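Local coordinates for protein putative NAD dependent dehydrogenase (Micromonospora echinospora, PDB 6NOR) that binds NAD and probably acts as an NAD-dependent oxidoreductase in the biosynthesis of the antibiotic gentamicin, at residues V49-V54 against T67-R72; R185-A190 against G229-Q234; G192-D197 against V251-P256. All coordinates share one frame; numbering follows the deposited sequence.

Interaction 1 comes first along the chain and lies in the NAD-binding Rossmann domain, at the edge of its parallel sheet. Interactions 2 and 3 follow in the C-terminal domain of the GFO/IDH/MocA family, their centres about 32 and about 33 Å from that of interaction 1. These two alternate in sequence and touch, with centres about 10 Å apart: helices 187-190 and 194-197 are consecutive, and each meets chain beside the mixed sheet, the loop before strand 234-241 for one and the end of strand 246-252 for the other. The first contact pairs edge strand 72-74 with strand 49-55, while in interaction 3 the side chain of Asp197 comes to about 4 Å from the NAD.

Interaction 1: V49-V54 against T67-R72; sequences VDLRWV and TRFGAR
The carbonyl oxygen of Arg52 takes the backbone N-H of Arg72 at 2.8 Å from N to O, the shorter of two backbone bonds that tie these segments together. The second runs the other way, from Val54 N to Arg72 O at 2.9 Å, nearly along the axis of the acceptor carbonyl. Arg72 O is approached by carbon as well, the CA of Trp53 lying 3.4 Å from it in a CA-H...O contact. Trp53 and Arg72 are thereby paired in parallel register, the pattern that closes a beta-alpha-beta crossover: strand 49-55 leads into helix 59-69, and the chain returns through Gly70, where phi turns positive, to strand 72-74 at the sheet edge of the Rossmann fold.

Beside this pairing, the side chains of Trp53 and Arg72 run in the same direction. Arg72 CB sits over the six-membered ring, 3.8 Å from its centroid, in a CH-pi contact. A bend at chi3 (70°) lays the guanidinium over the outer end of the indole, with Trp53 CH2 beneath its centre, 3.5 Å from CZ; the two planes remain inclined by 34°. Asp83 receives both Trp53 NE1 and Arg52 NE. Arg52 NH1 also forms a salt bridge with Asp50 OD2, and a water links Arg72 NH2 to Arg52 NH2, its bond to the latter being weak.

On the side toward helix 59-69 the contact is made by small groups. Ala71 CB nestles against the carbonyl oxygens of Leu51 and Arg52, 3.6 Å from each, and against Leu51 CG. With CG anti to its backbone N (chi1 178°), Leu51 brings CD2 to within 3.7 Å of Phe69 CB, and helix 34-44 supplies Ala40 and Thr44 against the Phe69 side chain.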
loop_
_atom_site.group_PDB
_atom_site.type_symbol
_atom_site.label_atom_id
_atom_site.label_comp_id
_atom_site.label_asym_id
_atom_site.label_seq_id
_atom_site.Cartn_x
_atom_site.Cartn_y
_atom_site.Cartn_z
ATOM N N VAL A 49 38.555 0.966 -13.072
ATOM C CA VAL A 49 39.066 1.673 -11.905
ATOM C C VAL A 49 40.143 0.929 -11.135
ATOM O O VAL A 49 40.010 -0.244 -10.805
ATOM C CB VAL A 49 37.909 2.022 -10.938
ATOM C CG1 VAL A 49 38.423 2.304 -9.528
ATOM C CG2 VAL A 49 37.161 3.213 -11.466
ATOM N N ASP A 50 41.220 1.643 -10.851
ATOM C CA ASP A 50 42.282 1.143 -9.996
ATOM C C ASP A 50 42.329 1.943 -8.689
ATOM O O ASP A 50 42.796 3.074 -8.675
ATOM C CB ASP A 50 43.620 1.222 -10.736
ATOM C CG ASP A 50 44.774 0.677 -9.925
ATOM O OD1 ASP A 50 44.524 -0.096 -8.976
ATOM O OD2 ASP A 50 45.934 1.027 -10.236
ATOM N N LEU A 51 41.816 1.364 -7.606
ATOM C CA LEU A 51 41.850 2.007 -6.286
ATOM C C LEU A 51 43.238 1.897 -5.707
ATOM O O LEU A 51 43.640 0.844 -5.237
ATOM C CB LEU A 51 40.829 1.385 -5.318
ATOM C CG LEU A 51 40.867 1.999 -3.905
ATOM C CD1 LEU A 51 40.569 3.489 -3.922
ATOM C CD2 LEU A 51 39.953 1.295 -2.920
ATOM N N ARG A 52 43.974 2.997 -5.735
ATOM C CA ARG A 52 45.373 2.977 -5.317
ATOM C C ARG A 52 45.578 3.385 -3.863
ATOM O O ARG A 52 46.408 2.809 -3.159
ATOM C CB ARG A 52 46.185 3.873 -6.239
ATOM C CG ARG A 52 46.058 3.443 -7.682
ATOM C CD ARG A 52 46.973 4.241 -8.585
ATOM N NE ARG A 52 48.376 4.150 -8.191
ATOM C CZ ARG A 52 49.206 3.194 -8.594
ATOM N NH1 ARG A 52 48.771 2.241 -9.405
ATOM N NH2 ARG A 52 50.470 3.189 -8.181
ATOM N N TRP A 53 44.799 4.358 -3.404
ATOM C CA TRP A 53 44.995 4.898 -2.067
ATOM C C TRP A 53 43.688 5.086 -1.312
ATOM O O TRP A 53 42.687 5.491 -1.888
ATOM C CB TRP A 53 45.724 6.239 -2.142
ATOM C CG TRP A 53 47.136 6.188 -2.645
ATOM C CD1 TRP A 53 47.539 6.312 -3.930
ATOM C CD2 TRP A 53 48.327 6.025 -1.862
ATOM N NE1 TRP A 53 48.906 6.232 -4.008
ATOM C CE2 TRP A 53 49.414 6.051 -2.749
ATOM C CE3 TRP A 53 48.576 5.848 -0.497
ATOM C CZ2 TRP A 53 50.741 5.920 -2.323
ATOM C CZ3 TRP A 53 49.899 5.723 -0.067
ATOM C CH2 TRP A 53 50.961 5.761 -0.981
ATOM N N VAL A 54 43.729 4.758 -0.027
ATOM C CA VAL A 54 42.799 5.228 0.972
ATOM C C VAL A 54 43.555 6.219 1.854
ATOM O O VAL A 54 44.599 5.885 2.408
ATOM C CB VAL A 54 42.240 4.080 1.832
ATOM C CG1 VAL A 54 41.316 4.613 2.897
ATOM C CG2 VAL A 54 41.496 3.100 0.979
ATOM N N THR A 67 43.005 -2.698 2.978
ATOM C CA THR A 67 43.336 -4.114 2.809
ATOM C C THR A 67 42.165 -4.855 2.190
ATOM O O THR A 67 42.329 -5.854 1.512
ATOM C CB THR A 67 43.715 -4.800 4.122
ATOM O OG1 THR A 67 42.548 -4.949 4.936
ATOM C CG2 THR A 67 44.775 -3.998 4.870
ATOM N N ARG A 68 40.974 -4.340 2.419
ATOM C CA ARG A 68 39.769 -4.924 1.873
ATOM C C ARG A 68 39.763 -4.831 0.345
ATOM O O ARG A 68 39.229 -5.701 -0.338
ATOM C CB ARG A 68 38.560 -4.218 2.485
ATOM C CG ARG A 68 37.221 -4.857 2.266
ATOM C CD ARG A 68 36.163 -3.928 2.855
ATOM N NE ARG A 68 34.797 -4.307 2.512
ATOM C CZ ARG A 68 33.747 -3.509 2.677
ATOM N NH1 ARG A 68 32.530 -3.928 2.347
ATOM N NH2 ARG A 68 33.920 -2.290 3.177
ATOM N N PHE A 69 40.385 -3.787 -0.194
ATOM C CA PHE A 69 40.426 -3.611 -1.640
ATOM C C PHE A 69 41.835 -3.624 -2.218
ATOM O O PHE A 69 42.028 -3.337 -3.392
ATOM C CB PHE A 69 39.719 -2.319 -2.024
ATOM C CG PHE A 69 38.274 -2.306 -1.630
ATOM C CD1 PHE A 69 37.331 -2.960 -2.400
ATOM C CD2 PHE A 69 37.867 -1.679 -0.475
ATOM C CE1 PHE A 69 36.002 -2.971 -2.027
ATOM C CE2 PHE A 69 36.546 -1.692 -0.102
ATOM C CZ PHE A 69 35.617 -2.336 -0.883
ATOM N N GLY A 70 42.809 -3.975 -1.389
ATOM C CA GLY A 70 44.180 -4.075 -1.843
ATOM C C GLY A 70 44.789 -2.742 -2.226
ATOM O O GLY A 70 45.650 -2.681 -3.095
ATOM N N ALA A 71 44.346 -1.674 -1.575
ATOM C CA ALA A 71 44.915 -0.357 -1.808
ATOM C C ALA A 71 46.061 -0.102 -0.857
ATOM O O ALA A 71 46.279 -0.872 0.064
ATOM C CB ALA A 71 43.845 0.714 -1.652
ATOM N N ARG A 72 46.800 0.978 -1.080
ATOM C CA ARG A 72 47.730 1.485 -0.060
ATOM C C ARG A 72 47.020 2.440 0.899
ATOM O O ARG A 72 46.024 3.063 0.548
ATOM C CB ARG A 72 48.920 2.182 -0.717
ATOM C CG ARG A 72 49.777 1.190 -1.510
ATOM C CD ARG A 72 50.910 1.854 -2.241
ATOM N NE ARG A 72 51.934 2.330 -1.324
ATOM C CZ ARG A 72 52.990 3.030 -1.716
ATOM N NH1 ARG A 72 53.890 3.437 -0.836
ATOM N NH2 ARG A 72 53.139 3.309 -3.000
HETATM O O HOH W 1 51.077 3.306 -5.412
#

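Interaction 2: R185-A190 against G229-Q234; sequences RSKATA and GDVEDQ
Arg185 and Lys187 meet Asp230, Val231 and Asp233 in a loop of the GFO/IDH/MocA C-terminal domain just ahead of strand 234-241, where Asp233 and Gln234 form a classic beta bulge opposite Arg223. Hydrogen bonds hold the chain leading into helix 187-190 and the first residue of that helix. Asp230 N donates to Arg185 O at 3.1 Å, while Asp230 OD1 uses its syn lone pair to accept Lys187 N at 3.0 Å. The same aspartate therefore spans the turn into the helix, its CG placed between its own backbone N and carbonyl carbon (chi1 51°). Its second oxygen, OD2, receives a bond from a water that in turn accepts from Ala188 N.

The charged contact is made by Arg185, whose chain stretches from CG to NE and crosses Asp233 at about a right angle. Asp233 OD1 lies at the guanidinium edge, 3.1 Å from Arg185 NH1, with a weaker bond from NH2; OD2 of that carboxylate is held by the backbone amides of Leu225 and Ser226. With an alanine in place of Arg185, Asp233 OD1 would probably lose the positive charge that balances it, and the loop would lose its salt bridge to this chain.

Packing completes the interface. Gly229 comes close under Arg185 O, where a side chain would collide with that oxygen. Lys187 and Val231 slide past each other in opposite directions, CG of the lysine 3.8 Å from CG1 of the valine, and Val231 CG2 reaches Arg185 O at 3.6 Å.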
loop_
_atom_site.group_PDB
_atom_site.type_symbol
_atom_site.label_atom_id
_atom_site.label_comp_id
_atom_site.label_asym_id
_atom_site.label_seq_id
_atom_site.Cartn_x
_atom_site.Cartn_y
_atom_site.Cartn_z
ATOM N N ARG A 185 26.975 16.596 14.323
ATOM C CA ARG A 185 26.146 17.423 15.199
ATOM C C ARG A 185 26.801 18.742 15.660
ATOM O O ARG A 185 26.246 19.437 16.499
ATOM C CB ARG A 185 25.694 16.599 16.402
ATOM C CG ARG A 185 24.799 15.440 15.979
ATOM C CD ARG A 185 24.114 14.738 17.139
ATOM N NE ARG A 185 22.999 13.902 16.676
ATOM C CZ ARG A 185 21.733 14.313 16.596
ATOM N NH1 ARG A 185 21.395 15.550 16.942
ATOM N NH2 ARG A 185 20.801 13.487 16.167
ATOM N N SER A 186 27.941 19.107 15.071
ATOM C CA SER A 186 28.566 20.401 15.352
ATOM C C SER A 186 28.655 21.273 14.113
ATOM O O SER A 186 29.092 20.806 13.078
ATOM C CB SER A 186 29.964 20.213 15.926
ATOM O OG SER A 186 29.890 19.678 17.236
ATOM N N LYS A 187 28.239 22.535 14.228
ATOM C CA LYS A 187 28.351 23.511 13.146
ATOM C C LYS A 187 29.764 23.602 12.609
ATOM O O LYS A 187 29.976 23.629 11.411
ATOM C CB LYS A 187 27.930 24.906 13.596
ATOM C CG LYS A 187 26.455 25.177 13.604
ATOM C CD LYS A 187 26.195 26.472 14.367
ATOM C CE LYS A 187 24.726 26.829 14.428
ATOM N NZ LYS A 187 24.516 28.065 15.222
ATOM N N ALA A 188 30.725 23.649 13.519
ATOM C CA ALA A 188 32.119 23.798 13.144
ATOM C C ALA A 188 32.534 22.725 12.139
ATOM O O ALA A 188 33.248 23.008 11.188
ATOM C CB ALA A 188 33.021 23.748 14.386
ATOM N N THR A 189 32.086 21.493 12.355
ATOM C CA THR A 189 32.518 20.401 11.498
ATOM C C THR A 189 31.493 20.045 10.432
ATOM O O THR A 189 31.834 19.423 9.436
ATOM C CB THR A 189 32.828 19.137 12.310
ATOM O OG1 THR A 189 31.879 19.030 13.377
ATOM C CG2 THR A 189 34.217 19.201 12.886
ATOM N N ALA A 190 30.242 20.436 10.634
ATOM C CA ALA A 190 29.179 19.951 9.752
ATOM C C ALA A 190 28.477 21.028 8.932
ATOM O O ALA A 190 27.839 20.720 7.933
ATOM C CB ALA A 190 28.151 19.179 10.570
ATOM N N GLY A 229 25.126 18.606 20.684
ATOM C CA GLY A 229 25.427 19.398 19.512
ATOM C C GLY A 229 24.746 20.740 19.491
ATOM O O GLY A 229 24.041 21.107 20.424
ATOM N N ASP A 230 24.949 21.477 18.409
ATOM C CA ASP A 230 24.333 22.795 18.287
ATOM C C ASP A 230 23.635 22.986 16.942
ATOM O O ASP A 230 23.523 24.099 16.455
ATOM C CB ASP A 230 25.381 23.892 18.490
ATOM C CG ASP A 230 26.614 23.688 17.629
ATOM O OD1 ASP A 230 26.542 22.889 16.678
ATOM O OD2 ASP A 230 27.651 24.333 17.892
ATOM N N VAL A 231 23.170 21.899 16.336
ATOM C CA VAL A 231 22.511 21.991 15.030
ATOM C C VAL A 231 21.090 21.469 15.104
ATOM O O VAL A 231 20.740 20.780 16.047
ATOM C CB VAL A 231 23.279 21.220 13.933
ATOM C CG1 VAL A 231 24.634 21.841 13.703
ATOM C CG2 VAL A 231 23.405 19.719 14.294
ATOM N N GLU A 232 20.288 21.786 14.091
ATOM C CA GLU A 232 18.868 21.438 14.078
ATOM C C GLU A 232 18.634 19.963 13.739
ATOM O O GLU A 232 19.418 19.372 13.005
ATOM C CB GLU A 232 18.120 22.331 13.092
ATOM C CG GLU A 232 18.212 21.908 11.631
ATOM C CD GLU A 232 19.561 22.205 10.980
ATOM O OE1 GLU A 232 20.427 22.857 11.597
ATOM O OE2 GLU A 232 19.760 21.775 9.837
ATOM N N ASP A 233 17.553 19.393 14.277
ATOM C CA ASP A 233 17.137 17.999 14.024
ATOM C C ASP A 233 16.022 17.897 13.000
ATOM O O ASP A 233 15.767 16.840 12.427
ATOM C CB ASP A 233 16.630 17.329 15.302
ATOM C CG ASP A 233 17.739 16.969 16.260
ATOM O OD1 ASP A 233 18.473 15.999 15.989
ATOM O OD2 ASP A 233 17.851 17.631 17.308
ATOM N N GLN A 234 15.298 18.983 12.827
ATOM C CA GLN A 234 14.216 18.984 11.866
ATOM C C GLN A 234 14.111 20.327 11.210
ATOM O O GLN A 234 14.449 21.349 11.791
ATOM C CB GLN A 234 12.881 18.617 12.513
ATOM C CG GLN A 234 12.502 19.435 13.688
ATOM C CD GLN A 234 11.079 19.153 14.172
ATOM O OE1 GLN A 234 10.708 19.543 15.272
ATOM N NE2 GLN A 234 10.282 18.489 13.343
HETATM O O HOH W 2 30.110 23.964 16.319
#

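Interaction 3: G192-D197 against V251-P256; sequences GGALTD and VSWACP
Trp253 turns one face of its indole to the start of helix 194-197. Ala194 CB stands almost exactly over the five-membered ring, 3.8 Å from its centroid and 3° off the normal, a CH-pi contact. Further along the same face, Gly193 C and Ala194 N lie over the benzene part of the indole, and Gly193 CA comes within 3.5 Å of Trp253 CH2. Gly193 is the N-cap residue, its carbonyl oxygen accepting from both Thr196 N and Asp197 N, so the ring packs flat against the first turn itself.

At the ring's edge, the Asp197 side chain runs across that of Trp253 at about a right angle, the carboxylate plane 61° from the ring plane. Trp253 NE1 donates to the anti lone pair of Asp197 OD2 at 3.0 Å, with the oxygen tilted 16° from the ring plane. Val251, two residues before Trp253, brings CG2 to 3.6 Å from Ala194 O, and Leu195 CD1 meets the same methyl at 4.0 Å. Strand 246-252 of the mixed sheet is in this way joined to the short helix of the GFO/IDH/MocA C-terminal domain. Just beyond the strand, Ala254 O accepts a hydrogen bond from His168 of the second subunit.

Asp197 OD1 forms a long, weak ion pair with Lys116, an NAD-binding residue, and the Asp197 side chain is about 4 Å from the cofactor. The indole N-H holds one oxygen and would limit the carboxylate's rotation, consistent with Trp253 acting from the second shell to place Asp197 near the NAD.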
loop_
_atom_site.group_PDB
_atom_site.type_symbol
_atom_site.label_atom_id
_atom_site.label_comp_id
_atom_site.label_asym_id
_atom_site.label_seq_id
_atom_site.Cartn_x
_atom_site.Cartn_y
_atom_site.Cartn_z
ATOM N N GLY A 192 25.747 22.473 9.353
ATOM C CA GLY A 192 24.414 22.523 9.922
ATOM C C GLY A 192 23.908 21.120 10.147
ATOM O O GLY A 192 24.653 20.163 9.953
ATOM N N GLY A 193 22.649 20.997 10.545
ATOM C CA GLY A 193 22.088 19.704 10.876
ATOM C C GLY A 193 21.316 19.082 9.737
ATOM O O GLY A 193 21.765 19.103 8.601
ATOM N N ALA A 194 20.127 18.576 10.054
ATOM C CA ALA A 194 19.272 17.871 9.099
ATOM C C ALA A 194 19.041 18.650 7.827
ATOM O O ALA A 194 18.918 18.076 6.757
ATOM C CB ALA A 194 17.919 17.537 9.741
ATOM N N LEU A 195 18.960 19.964 7.940
ATOM C CA LEU A 195 18.721 20.798 6.770
ATOM C C LEU A 195 19.907 20.768 5.822
ATOM O O LEU A 195 19.755 20.873 4.617
ATOM C CB LEU A 195 18.423 22.232 7.189
ATOM C CG LEU A 195 17.540 23.048 6.268
ATOM C CD1 LEU A 195 16.322 22.234 5.897
ATOM C CD2 LEU A 195 17.143 24.333 6.972
ATOM N N THR A 196 21.101 20.602 6.365
ATOM C CA THR A 196 22.265 20.468 5.516
ATOM C C THR A 196 22.435 19.029 5.054
ATOM O O THR A 196 22.728 18.762 3.904
ATOM C CB THR A 196 23.540 20.913 6.258
ATOM O OG1 THR A 196 23.373 22.259 6.680
ATOM C CG2 THR A 196 24.778 20.802 5.358
ATOM N N ASP A 197 22.277 18.105 5.986
ATOM C CA ASP A 197 22.583 16.695 5.758
ATOM C C ASP A 197 21.546 16.059 4.824
ATOM O O ASP A 197 21.902 15.381 3.885
ATOM C CB ASP A 197 22.640 15.973 7.104
ATOM C CG ASP A 197 22.946 14.494 6.980
ATOM O OD1 ASP A 197 23.784 14.113 6.144
ATOM O OD2 ASP A 197 22.337 13.698 7.729
ATOM N N VAL A 251 12.468 17.562 6.285
ATOM C CA VAL A 251 13.555 16.679 6.692
ATOM C C VAL A 251 13.631 16.536 8.201
ATOM O O VAL A 251 13.269 17.430 8.936
ATOM C CB VAL A 251 14.917 17.165 6.162
ATOM C CG1 VAL A 251 14.899 17.265 4.621
ATOM C CG2 VAL A 251 15.330 18.484 6.823
ATOM N N SER A 252 14.099 15.392 8.665
ATOM C CA SER A 252 14.125 15.123 10.085
ATOM C C SER A 252 15.142 14.063 10.425
ATOM O O SER A 252 15.294 13.094 9.693
ATOM C CB SER A 252 12.747 14.677 10.574
ATOM O OG SER A 252 12.792 14.345 11.944
ATOM N N TRP A 253 15.818 14.269 11.551
ATOM C CA TRP A 253 16.721 13.302 12.162
ATOM C C TRP A 253 16.064 12.570 13.323
ATOM O O TRP A 253 16.683 11.744 13.960
ATOM C CB TRP A 253 17.967 13.988 12.693
ATOM C CG TRP A 253 19.062 14.274 11.718
ATOM C CD1 TRP A 253 19.174 13.850 10.420
ATOM C CD2 TRP A 253 20.207 15.066 11.978
ATOM N NE1 TRP A 253 20.332 14.319 9.867
ATOM C CE2 TRP A 253 20.987 15.074 10.804
ATOM C CE3 TRP A 253 20.665 15.758 13.101
ATOM C CZ2 TRP A 253 22.201 15.753 10.724
ATOM C CZ3 TRP A 253 21.868 16.440 13.014
ATOM C CH2 TRP A 253 22.621 16.428 11.840
ATOM N N ALA A 254 14.811 12.887 13.619
ATOM C CA ALA A 254 14.208 12.350 14.829
ATOM C C ALA A 254 13.044 11.435 14.509
ATOM O O ALA A 254 12.133 11.271 15.321
ATOM C CB ALA A 254 13.765 13.474 15.735
ATOM N N CYS A 255 13.084 10.831 13.327
ATOM C CA CYS A 255 12.011 9.951 12.895
ATOM C C CYS A 255 12.369 8.464 13.048
ATOM O O CYS A 255 13.318 7.980 12.442
ATOM C CB CYS A 255 11.662 10.259 11.444
ATOM S SG CYS A 255 10.223 9.366 10.814
ATOM N N PRO A 256 11.590 7.726 13.844
ATOM C CA PRO A 256 11.843 6.301 14.113
ATOM C C PRO A 256 11.299 5.371 13.016
ATOM O O PRO A 256 10.540 5.799 12.150
ATOM C CB PRO A 256 11.086 6.073 15.429
ATOM C CG PRO A 256 9.908 6.971 15.306
ATOM C CD PRO A 256 10.327 8.173 14.454
#